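Local coordinates for putative ABC transporter subunit, substrate-binding component (PDB 4EVQ), which probably serves as the solute-binding component of an ABC transporter, capturing 4-hydroxybenzoate and related lignin-derived aromatic acids for uptake, at residues 142-151 with 232-240; 152-161 with 181-192. All coordinates share one frame; numbering follows the deposited sequence.

Contact 1 of 2, residues 142-151 with 232-240; sequences TGDAMIKAGL and GIPLWGPGF. With PHB (p-hydroxybenzoic acid), chain H.
Helix 142-148 runs roughly antiparallel to strand 235-238, with 148° between their directions and 9.0 Å between their axes at closest approach; Thr142 lies nearest Pro238 at one end and Leu151 nearest Pro234 at the other. The pairing is a worked example of a single large side chain filling the layer between a helix and a sheet. Trp236 is that side chain, and its CG, set anti to the carbonyl carbon (chi1 -77°), carries the indole across to the helix. Met146, present as selenomethionine, lays its CG over one face, 3.5 Å from the centroid of the six-membered ring of Trp236 and displaced toward the rim, in a CH-pi contact. Its chain then bends at chi3 and brings CE beside Trp236 CB, while SE sits obliquely 4.5 Å from the five-membered-ring centroid as a Met-aromatic partner. Around the rest of the indole come Leu151 CD1, 3.5 Å from Trp236 NE1, and Ala145 CB, 4.0 Å from Trp236 CZ3. A Schellman motif with Gly150 at positive phi turns the chain out of the helix and leads to Leu151. Thr142 offers its methyl to the strand, CG2 lying 3.8 Å from Gly237 O, and its hydroxyl is bonded to Ile138 O within its own helix. Val259 of strand 257-260 meets Thr142 and Ala145, Cys209 of strand 209-213 meets Met146, and Phe171 of the neighbouring helix 162-177 packs on Met146.

Contact 2 of 2, residues 152-161 with 181-192; sequences KKAVTVTWKY and EVVKDITIAFPD. With PHB (p-hydroxybenzoic acid), chain H; SO4 (sulfate ion), chain E.
A beta-alpha-beta unit, strand 153-159, helix 162-177 and strand 181-188, brings these segments together as parallel neighbours, and Tyr161, at the N-cap position between the first strand and the helix, belongs to the 4-hydroxybenzoate pocket. The ladder runs from Glu181 N on Lys152 O (2.9 Å) to Lys160 N on Ile188 O (2.8 Å), with a beta bulge at Val183. Thr156 OG1 donates to the anti lone pair of Asp185 OD1 at 2.6 Å, and a water donates to both Thr156 OG1 and Ile186 O; the other carboxylate oxygen forms a salt bridge with Lys172. On the opposite face, Val155 CG1 meets Ile186 CD1 at 3.8 Å. Beyond the ladder an aromatic cluster takes over. Phe190, its CG anti to the backbone N (chi1 178°), turns its edge to the face of Trp159, the planes at 89°, and Trp159 NE1 reaches Asp192 O in the ring plane at 2.9 Å, almost straight. With a leucine in place of Trp159, Asp192 O would probably lose its indole N-H and Phe190 the face against which its edge rests, leaving that ring freer to turn. Phe190 CD1 also lies 3.8 Å from CE1 of Tyr161, whose own OH donates to PHB O1' at 2.6 Å. A ligand-contacting residue in this strand-to-helix turn is typical of alpha/beta folds and fits the cleft-forming lobes of periplasmic binding proteins.

In the fold
Both contacts reach the same sheet and illustrate two ways of building an alpha/beta lobe. Contact 1 joins a helix to an inner strand through apolar and aromatic packing alone; contact 2 pairs an edge strand, 181-188, with its neighbour mainly through backbone hydrogen bonds, with side-chain and water-mediated ones added. Contact 1 has the larger buried share, five of nine touching residues, whereas contact 2, at the sheet edge, has seven buried and seven exposed of 22. The chain passes directly from helix 135-148 into strand 153-159, and the helix that packs on Met146 in contact 1 also backs Ala154 and Thr156 in contact 2. Both reach p-hydroxybenzoic acid, by a ring face in contact 1 and by a polar group in contact 2.

Contact 1 of 2, residues 142-151 with 232-240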
loop_
_atom_site.group_PDB
_atom_site.type_symbol
_atom_site.label_atom_id
_atom_site.label_comp_id
_atom_site.label_asym_id
_atom_site.label_seq_id
_atom_site.Cartn_x
_atom_site.Cartn_y
_atom_site.Cartn_z
ATOM N N THR A 142 3.444 13.544 -1.628
ATOM C CA THR A 142 4.648 13.722 -0.850
ATOM C C THR A 142 5.459 14.887 -1.418
ATOM O O THR A 142 5.957 15.725 -0.654
ATOM C CB THR A 142 5.455 12.421 -0.845
ATOM O OG1 THR A 142 4.616 11.302 -0.405
ATOM C CG2 THR A 142 6.578 12.510 0.153
ATOM N N GLY A 143 5.616 14.949 -2.731
ATOM C CA GLY A 143 6.314 16.075 -3.336
ATOM C C GLY A 143 5.669 17.417 -3.048
ATOM O O GLY A 143 6.342 18.417 -2.802
ATOM N N ASP A 144 4.342 17.458 -3.085
ATOM C CA ASP A 144 3.652 18.712 -2.798
ATOM C C ASP A 144 3.870 19.134 -1.344
ATOM O O ASP A 144 4.041 20.316 -1.056
ATOM C CB ASP A 144 2.155 18.535 -3.095
ATOM C CG ASP A 144 1.417 19.860 -3.242
ATOM O OD1 ASP A 144 1.927 20.810 -3.863
ATOM O OD2 ASP A 144 0.343 19.935 -2.664
ATOM N N ALA A 145 3.870 18.184 -0.405
ATOM C CA ALA A 145 4.129 18.509 0.986
ATOM C C ALA A 145 5.546 19.051 1.180
ATOM O O ALA A 145 5.793 19.958 1.981
ATOM C CB ALA A 145 3.932 17.257 1.832
HETATM N N MSE A 146 6.489 18.531 0.409
HETATM C CA MSE A 146 7.867 18.984 0.503
HETATM C C MSE A 146 7.987 20.418 -0.025
HETATM O O MSE A 146 8.731 21.229 0.547
HETATM C CB MSE A 146 8.794 17.994 -0.215
HETATM C CG MSE A 146 8.836 16.685 0.535
HETATM SE SE MSE A 146 9.524 15.167 -0.443
HETATM C CE MSE A 146 11.374 15.721 -0.406
ATOM N N ILE A 147 7.310 20.721 -1.122
ATOM C CA ILE A 147 7.308 22.112 -1.619
ATOM C C ILE A 147 6.686 23.000 -0.558
ATOM O O ILE A 147 7.221 24.093 -0.278
ATOM C CB ILE A 147 6.571 22.172 -2.948
ATOM C CG1 ILE A 147 7.365 21.470 -4.077
ATOM C CG2 ILE A 147 6.261 23.659 -3.315
ATOM C CD1 ILE A 147 8.721 22.075 -4.417
ATOM N N LYS A 148 5.578 22.579 0.029
ATOM C CA LYS A 148 4.902 23.411 1.034
ATOM C C LYS A 148 5.820 23.657 2.227
ATOM O O LYS A 148 5.774 24.745 2.858
ATOM C CB LYS A 148 3.589 22.728 1.427
ATOM C CG LYS A 148 2.684 23.460 2.397
ATOM C CD LYS A 148 1.399 22.678 2.694
ATOM C CE LYS A 148 0.509 23.472 3.662
ATOM N NZ LYS A 148 -0.707 22.740 4.076
ATOM N N ALA A 149 6.712 22.706 2.511
ATOM C CA ALA A 149 7.687 22.825 3.591
ATOM C C ALA A 149 8.882 23.727 3.228
ATOM O O ALA A 149 9.751 23.934 4.056
ATOM C CB ALA A 149 8.203 21.431 4.044
ATOM N N GLY A 150 8.954 24.202 1.992
ATOM C CA GLY A 150 10.028 25.096 1.583
ATOM C C GLY A 150 11.276 24.438 1.021
ATOM O O GLY A 150 12.281 25.095 0.805
ATOM N N LEU A 151 11.197 23.142 0.725
ATOM C CA LEU A 151 12.313 22.433 0.131
ATOM C C LEU A 151 12.407 22.662 -1.368
ATOM O O LEU A 151 11.398 22.868 -2.043
ATOM C CB LEU A 151 12.127 20.935 0.403
ATOM C CG LEU A 151 12.191 20.621 1.889
ATOM C CD1 LEU A 151 11.652 19.251 2.127
ATOM C CD2 LEU A 151 13.595 20.754 2.500
ATOM N N GLY A 232 23.101 15.519 7.791
ATOM C CA GLY A 232 22.506 16.825 8.026
ATOM C C GLY A 232 21.511 17.245 6.953
ATOM O O GLY A 232 21.340 18.421 6.624
ATOM N N ILE A 233 20.838 16.249 6.367
ATOM C CA ILE A 233 19.856 16.476 5.306
ATOM C C ILE A 233 18.542 15.730 5.677
ATOM O O ILE A 233 18.577 14.548 6.014
ATOM C CB ILE A 233 20.357 15.902 3.931
ATOM C CG1 ILE A 233 21.627 16.608 3.477
ATOM C CG2 ILE A 233 19.269 16.030 2.849
ATOM C CD1 ILE A 233 22.410 15.809 2.394
ATOM N N PRO A 234 17.412 16.407 5.642
ATOM C CA PRO A 234 16.170 15.731 6.070
ATOM C C PRO A 234 15.700 14.700 5.068
ATOM O O PRO A 234 15.711 14.889 3.870
ATOM C CB PRO A 234 15.161 16.847 6.140
ATOM C CG PRO A 234 15.666 17.910 5.269
ATOM C CD PRO A 234 17.178 17.830 5.331
ATOM N N LEU A 235 15.292 13.576 5.654
ATOM C CA LEU A 235 14.739 12.419 4.931
ATOM C C LEU A 235 13.228 12.469 4.935
ATOM O O LEU A 235 12.579 12.623 5.971
ATOM C CB LEU A 235 15.276 11.159 5.572
ATOM C CG LEU A 235 14.778 9.821 4.956
ATOM C CD1 LEU A 235 15.198 9.752 3.490
ATOM C CD2 LEU A 235 15.354 8.661 5.705
ATOM N N TRP A 236 12.707 12.265 3.743
ATOM C CA TRP A 236 11.284 12.184 3.460
ATOM C C TRP A 236 10.974 10.959 2.608
ATOM O O TRP A 236 11.822 10.446 1.919
ATOM C CB TRP A 236 10.885 13.386 2.618
ATOM C CG TRP A 236 10.732 14.705 3.316
ATOM C CD1 TRP A 236 11.729 15.516 3.784
ATOM C CD2 TRP A 236 9.506 15.357 3.600
ATOM N NE1 TRP A 236 11.178 16.651 4.352
ATOM C CE2 TRP A 236 9.819 16.579 4.252
ATOM C CE3 TRP A 236 8.174 15.032 3.376
ATOM C CZ2 TRP A 236 8.843 17.467 4.655
ATOM C CZ3 TRP A 236 7.203 15.927 3.800
ATOM C CH2 TRP A 236 7.550 17.145 4.397
ATOM N N GLY A 237 9.718 10.524 2.648
ATOM C CA GLY A 237 9.260 9.523 1.694
ATOM C C GLY A 237 7.785 9.304 1.843
ATOM O O GLY A 237 7.154 9.811 2.744
ATOM N N PRO A 238 7.221 8.517 0.933
ATOM C CA PRO A 238 5.906 7.950 1.233
ATOM C C PRO A 238 5.992 7.131 2.506
ATOM O O PRO A 238 7.034 6.620 2.847
ATOM C CB PRO A 238 5.628 7.076 0.008
ATOM C CG PRO A 238 7.027 6.581 -0.398
ATOM C CD PRO A 238 7.927 7.787 -0.131
ATOM N N GLY A 239 4.898 6.975 3.227
ATOM C CA GLY A 239 4.946 6.381 4.537
ATOM C C GLY A 239 5.324 4.930 4.653
ATOM O O GLY A 239 5.581 4.471 5.761
ATOM N N PHE A 240 5.382 4.245 3.527
ATOM C CA PHE A 240 5.928 2.894 3.500
ATOM C C PHE A 240 7.357 2.858 4.024
ATOM O O PHE A 240 7.828 1.814 4.470
ATOM C CB PHE A 240 5.865 2.302 2.088
ATOM C CG PHE A 240 4.591 2.601 1.383
ATOM C CD1 PHE A 240 3.407 2.084 1.860
ATOM C CD2 PHE A 240 4.564 3.474 0.310
ATOM C CE1 PHE A 240 2.219 2.420 1.253
ATOM C CE2 PHE A 240 3.341 3.832 -0.275
ATOM C CZ PHE A 240 2.192 3.312 0.202
HETATM C "C1'" PHB H . 4.558 -1.967 -4.587
HETATM O "O1'" PHB H . 5.375 -2.699 -5.192
HETATM O "O2'" PHB H . 3.503 -1.484 -5.159
HETATM C C1 PHB H . 4.732 -1.608 -3.165
HETATM C C2 PHB H . 5.488 -2.440 -2.339
HETATM C C3 PHB H . 5.671 -2.099 -1.008
HETATM C C4 PHB H . 5.129 -0.953 -0.525
HETATM C C5 PHB H . 4.356 -0.125 -1.318
HETATM C C6 PHB H . 4.183 -0.468 -2.626
HETATM O O4 PHB H . 5.299 -0.604 0.765
#

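Contact 2 of 2, residues 152-161 with 181-192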
loop_
_atom_site.group_PDB
_atom_site.type_symbol
_atom_site.label_atom_id
_atom_site.label_comp_id
_atom_site.label_asym_id
_atom_site.label_seq_id
_atom_site.Cartn_x
_atom_site.Cartn_y
_atom_site.Cartn_z
ATOM N N LYS A 152 13.627 22.619 -1.894
ATOM C CA LYS A 152 13.898 23.111 -3.233
ATOM C C LYS A 152 14.838 22.255 -4.075
ATOM O O LYS A 152 14.963 22.471 -5.272
ATOM C CB LYS A 152 14.530 24.554 -3.160
ATOM C CG LYS A 152 13.759 25.639 -2.388
ATOM C CD LYS A 152 14.289 27.037 -2.741
ATOM C CE LYS A 152 15.830 27.109 -2.707
ATOM N NZ LYS A 152 16.395 28.435 -3.191
ATOM N N LYS A 153 15.566 21.321 -3.453
ATOM C CA LYS A 153 16.676 20.665 -4.139
ATOM C C LYS A 153 16.787 19.216 -3.643
ATOM O O LYS A 153 17.426 18.947 -2.642
ATOM C CB LYS A 153 17.974 21.410 -3.851
ATOM C CG LYS A 153 19.204 20.856 -4.563
ATOM C CD LYS A 153 20.493 21.577 -4.101
ATOM C CE LYS A 153 21.723 21.008 -4.737
ATOM N NZ LYS A 153 23.010 21.618 -4.194
ATOM N N ALA A 154 16.147 18.288 -4.372
ATOM C CA ALA A 154 16.005 16.936 -3.891
ATOM C C ALA A 154 16.891 15.952 -4.616
ATOM O O ALA A 154 17.213 16.127 -5.801
ATOM C CB ALA A 154 14.548 16.470 -4.092
ATOM N N VAL A 155 17.282 14.911 -3.902
ATOM C CA VAL A 155 17.757 13.681 -4.532
ATOM C C VAL A 155 16.759 12.577 -4.178
ATOM O O VAL A 155 16.268 12.531 -3.050
ATOM C CB VAL A 155 19.150 13.275 -4.006
ATOM C CG1 VAL A 155 19.560 11.860 -4.467
ATOM C CG2 VAL A 155 20.187 14.281 -4.423
ATOM N N THR A 156 16.439 11.707 -5.145
ATOM C CA THR A 156 15.571 10.566 -4.876
ATOM C C THR A 156 16.390 9.275 -4.824
ATOM O O THR A 156 17.450 9.175 -5.488
ATOM C CB THR A 156 14.453 10.391 -5.901
ATOM O OG1 THR A 156 15.007 9.962 -7.125
ATOM C CG2 THR A 156 13.672 11.664 -6.094
ATOM N N VAL A 157 15.959 8.332 -4.001
ATOM C CA VAL A 157 16.612 7.039 -3.960
ATOM C C VAL A 157 15.536 5.962 -3.732
ATOM O O VAL A 157 14.696 6.084 -2.824
ATOM C CB VAL A 157 17.736 7.018 -2.908
ATOM C CG1 VAL A 157 17.239 7.328 -1.551
ATOM C CG2 VAL A 157 18.482 5.711 -2.949
ATOM N N THR A 158 15.606 4.909 -4.516
ATOM C CA THR A 158 14.600 3.851 -4.418
ATOM C C THR A 158 15.114 2.616 -5.120
ATOM O O THR A 158 16.212 2.609 -5.668
ATOM C CB THR A 158 13.218 4.287 -4.967
ATOM O OG1 THR A 158 12.237 3.310 -4.606
ATOM C CG2 THR A 158 13.235 4.425 -6.458
ATOM N N TRP A 159 14.303 1.569 -5.092
ATOM C CA TRP A 159 14.573 0.346 -5.816
ATOM C C TRP A 159 14.147 0.461 -7.283
ATOM O O TRP A 159 13.148 1.130 -7.609
ATOM C CB TRP A 159 13.831 -0.834 -5.166
ATOM C CG TRP A 159 14.507 -1.414 -3.964
ATOM C CD1 TRP A 159 15.834 -1.715 -3.845
ATOM C CD2 TRP A 159 13.898 -1.801 -2.735
ATOM N NE1 TRP A 159 16.072 -2.298 -2.647
ATOM C CE2 TRP A 159 14.905 -2.379 -1.934
ATOM C CE3 TRP A 159 12.593 -1.777 -2.254
ATOM C CZ2 TRP A 159 14.651 -2.892 -0.658
ATOM C CZ3 TRP A 159 12.338 -2.294 -1.032
ATOM C CH2 TRP A 159 13.360 -2.822 -0.225
ATOM N N LYS A 160 14.902 -0.217 -8.143
ATOM C CA LYS A 160 14.692 -0.198 -9.573
ATOM C C LYS A 160 13.606 -1.227 -9.976
ATOM O O LYS A 160 13.873 -2.308 -10.486
ATOM C CB LYS A 160 15.991 -0.435 -10.316
ATOM C CG LYS A 160 15.878 -0.141 -11.825
ATOM C CD LYS A 160 17.179 -0.122 -12.583
ATOM C CE LYS A 160 16.878 0.056 -14.068
ATOM N NZ LYS A 160 16.192 -1.116 -14.683
ATOM N N TYR A 161 12.363 -0.868 -9.711
ATOM C CA TYR A 161 11.237 -1.619 -10.220
ATOM C C TYR A 161 10.056 -0.652 -10.282
ATOM O O TYR A 161 10.151 0.475 -9.811
ATOM C CB TYR A 161 10.948 -2.909 -9.432
ATOM C CG TYR A 161 10.110 -2.756 -8.170
ATOM C CD1 TYR A 161 10.681 -2.293 -7.021
ATOM C CD2 TYR A 161 8.766 -3.140 -8.116
ATOM C CE1 TYR A 161 9.954 -2.199 -5.843
ATOM C CE2 TYR A 161 8.049 -3.042 -6.966
ATOM C CZ TYR A 161 8.632 -2.576 -5.822
ATOM O OH TYR A 161 7.928 -2.493 -4.658
ATOM N N GLU A 181 13.825 21.525 -7.752
ATOM C CA GLU A 181 14.689 20.814 -8.666
ATOM C C GLU A 181 15.031 19.455 -8.084
ATOM O O GLU A 181 15.288 19.358 -6.893
ATOM C CB GLU A 181 15.996 21.572 -8.858
ATOM C CG GLU A 181 15.870 22.904 -9.435
ATOM C CD GLU A 181 17.204 23.360 -9.981
ATOM O OE1 GLU A 181 18.272 22.806 -9.560
ATOM O OE2 GLU A 181 17.179 24.249 -10.848
ATOM N N VAL A 182 15.015 18.426 -8.933
ATOM C CA VAL A 182 15.443 17.086 -8.538
ATOM C C VAL A 182 16.785 16.911 -9.223
ATOM O O VAL A 182 16.881 16.814 -10.449
ATOM C CB VAL A 182 14.448 16.035 -8.989
ATOM C CG1 VAL A 182 14.926 14.673 -8.524
ATOM C CG2 VAL A 182 13.074 16.347 -8.403
ATOM N N VAL A 183 17.852 16.894 -8.426
ATOM C CA VAL A 183 19.186 16.920 -9.023
ATOM C C VAL A 183 19.747 15.554 -9.402
ATOM O O VAL A 183 20.707 15.467 -10.166
ATOM C CB VAL A 183 20.181 17.711 -8.174
ATOM C CG1 VAL A 183 19.701 19.171 -8.032
ATOM C CG2 VAL A 183 20.451 17.095 -6.844
ATOM N N LYS A 184 19.129 14.498 -8.876
ATOM C CA LYS A 184 19.544 13.146 -9.205
ATOM C C LYS A 184 18.493 12.169 -8.748
ATOM O O LYS A 184 17.907 12.351 -7.706
ATOM C CB LYS A 184 20.870 12.805 -8.533
ATOM C CG LYS A 184 21.592 11.591 -9.096
ATOM C CD LYS A 184 22.211 11.861 -10.430
ATOM C CE LYS A 184 23.358 12.836 -10.318
ATOM N NZ LYS A 184 24.022 13.078 -11.648
ATOM N N ASP A 185 18.284 11.125 -9.545
ATOM C CA ASP A 185 17.498 9.965 -9.137
ATOM C C ASP A 185 18.451 8.774 -9.059
ATOM O O ASP A 185 19.001 8.364 -10.079
ATOM C CB ASP A 185 16.382 9.681 -10.135
ATOM C CG ASP A 185 15.454 10.849 -10.303
ATOM O OD1 ASP A 185 14.811 11.273 -9.352
ATOM O OD2 ASP A 185 15.412 11.378 -11.433
ATOM N N ILE A 186 18.639 8.252 -7.870
ATOM C CA ILE A 186 19.514 7.112 -7.657
ATOM C C ILE A 186 18.617 5.868 -7.499
ATOM O O ILE A 186 17.599 5.895 -6.783
ATOM C CB ILE A 186 20.374 7.300 -6.376
ATOM C CG1 ILE A 186 21.204 8.588 -6.450
ATOM C CG2 ILE A 186 21.242 6.092 -6.109
ATOM C CD1 ILE A 186 21.906 8.970 -5.176
ATOM N N THR A 187 19.021 4.778 -8.140
ATOM C CA THR A 187 18.347 3.531 -7.949
ATOM C C THR A 187 19.296 2.437 -7.475
ATOM O O THR A 187 20.525 2.474 -7.694
ATOM C CB THR A 187 17.548 3.022 -9.148
ATOM O OG1 THR A 187 18.409 2.724 -10.236
ATOM C CG2 THR A 187 16.488 4.038 -9.562
ATOM N N ILE A 188 18.686 1.483 -6.821
ATOM C CA ILE A 188 19.320 0.348 -6.214
ATOM C C ILE A 188 18.603 -0.871 -6.809
ATOM O O ILE A 188 17.353 -0.874 -6.904
ATOM C CB ILE A 188 19.016 0.415 -4.624
ATOM C CG1 ILE A 188 19.545 1.714 -4.019
ATOM C CG2 ILE A 188 19.583 -0.730 -3.919
ATOM C CD1 ILE A 188 21.068 1.836 -4.007
ATOM N N ALA A 189 19.301 -1.949 -7.182
ATOM C CA ALA A 189 18.610 -3.137 -7.681
ATOM C C ALA A 189 17.702 -3.731 -6.597
ATOM O O ALA A 189 18.096 -3.780 -5.449
ATOM C CB ALA A 189 19.663 -4.189 -8.042
ATOM N N PHE A 190 16.506 -4.203 -6.950
ATOM C CA PHE A 190 15.569 -4.756 -5.965
ATOM C C PHE A 190 15.917 -6.226 -5.692
ATOM O O PHE A 190 16.101 -6.992 -6.628
ATOM C CB PHE A 190 14.143 -4.706 -6.529
ATOM C CG PHE A 190 13.123 -5.301 -5.622
ATOM C CD1 PHE A 190 12.624 -4.604 -4.567
ATOM C CD2 PHE A 190 12.643 -6.577 -5.834
ATOM C CE1 PHE A 190 11.716 -5.126 -3.728
ATOM C CE2 PHE A 190 11.682 -7.111 -5.002
ATOM C CZ PHE A 190 11.214 -6.379 -3.943
ATOM N N PRO A 191 15.982 -6.639 -4.424
ATOM C CA PRO A 191 15.826 -5.927 -3.158
ATOM C C PRO A 191 17.170 -5.737 -2.439
ATOM O O PRO A 191 17.283 -6.040 -1.259
ATOM C CB PRO A 191 14.970 -6.877 -2.387
ATOM C CG PRO A 191 15.491 -8.230 -2.796
ATOM C CD PRO A 191 15.914 -8.105 -4.231
ATOM N N ASP A 192 18.169 -5.220 -3.142
ATOM C CA ASP A 192 19.474 -5.009 -2.518
ATOM C C ASP A 192 19.381 -3.969 -1.410
ATOM O O ASP A 192 18.590 -3.009 -1.490
ATOM C CB ASP A 192 20.479 -4.620 -3.605
ATOM C CG ASP A 192 21.920 -4.779 -3.169
ATOM O OD1 ASP A 192 22.414 -5.896 -3.190
ATOM O OD2 ASP A 192 22.569 -3.804 -2.821
HETATM C "C1'" PHB H . 4.558 -1.967 -4.587
HETATM O "O1'" PHB H . 5.375 -2.699 -5.192
HETATM O "O2'" PHB H . 3.503 -1.484 -5.159
HETATM C C1 PHB H . 4.732 -1.608 -3.165
HETATM C C2 PHB H . 5.488 -2.440 -2.339
HETATM C C3 PHB H . 5.671 -2.099 -1.008
HETATM C C4 PHB H . 5.129 -0.953 -0.525
HETATM C C5 PHB H . 4.356 -0.125 -1.318
HETATM C C6 PHB H . 4.183 -0.468 -2.626
HETATM O O4 PHB H . 5.299 -0.604 0.765
HETATM S S SO4 E . 24.386 10.145 -13.882
HETATM O O1 SO4 E . 24.480 8.707 -14.182
HETATM O O2 SO4 E . 24.755 10.308 -12.464
HETATM O O3 SO4 E . 23.051 10.663 -14.159
HETATM O O4 SO4 E . 25.333 10.889 -14.732
HETATM O O HOH W 1 15.266 7.267 -7.668
HETATM O O HOH W 2 15.718 -4.228 -9.745
#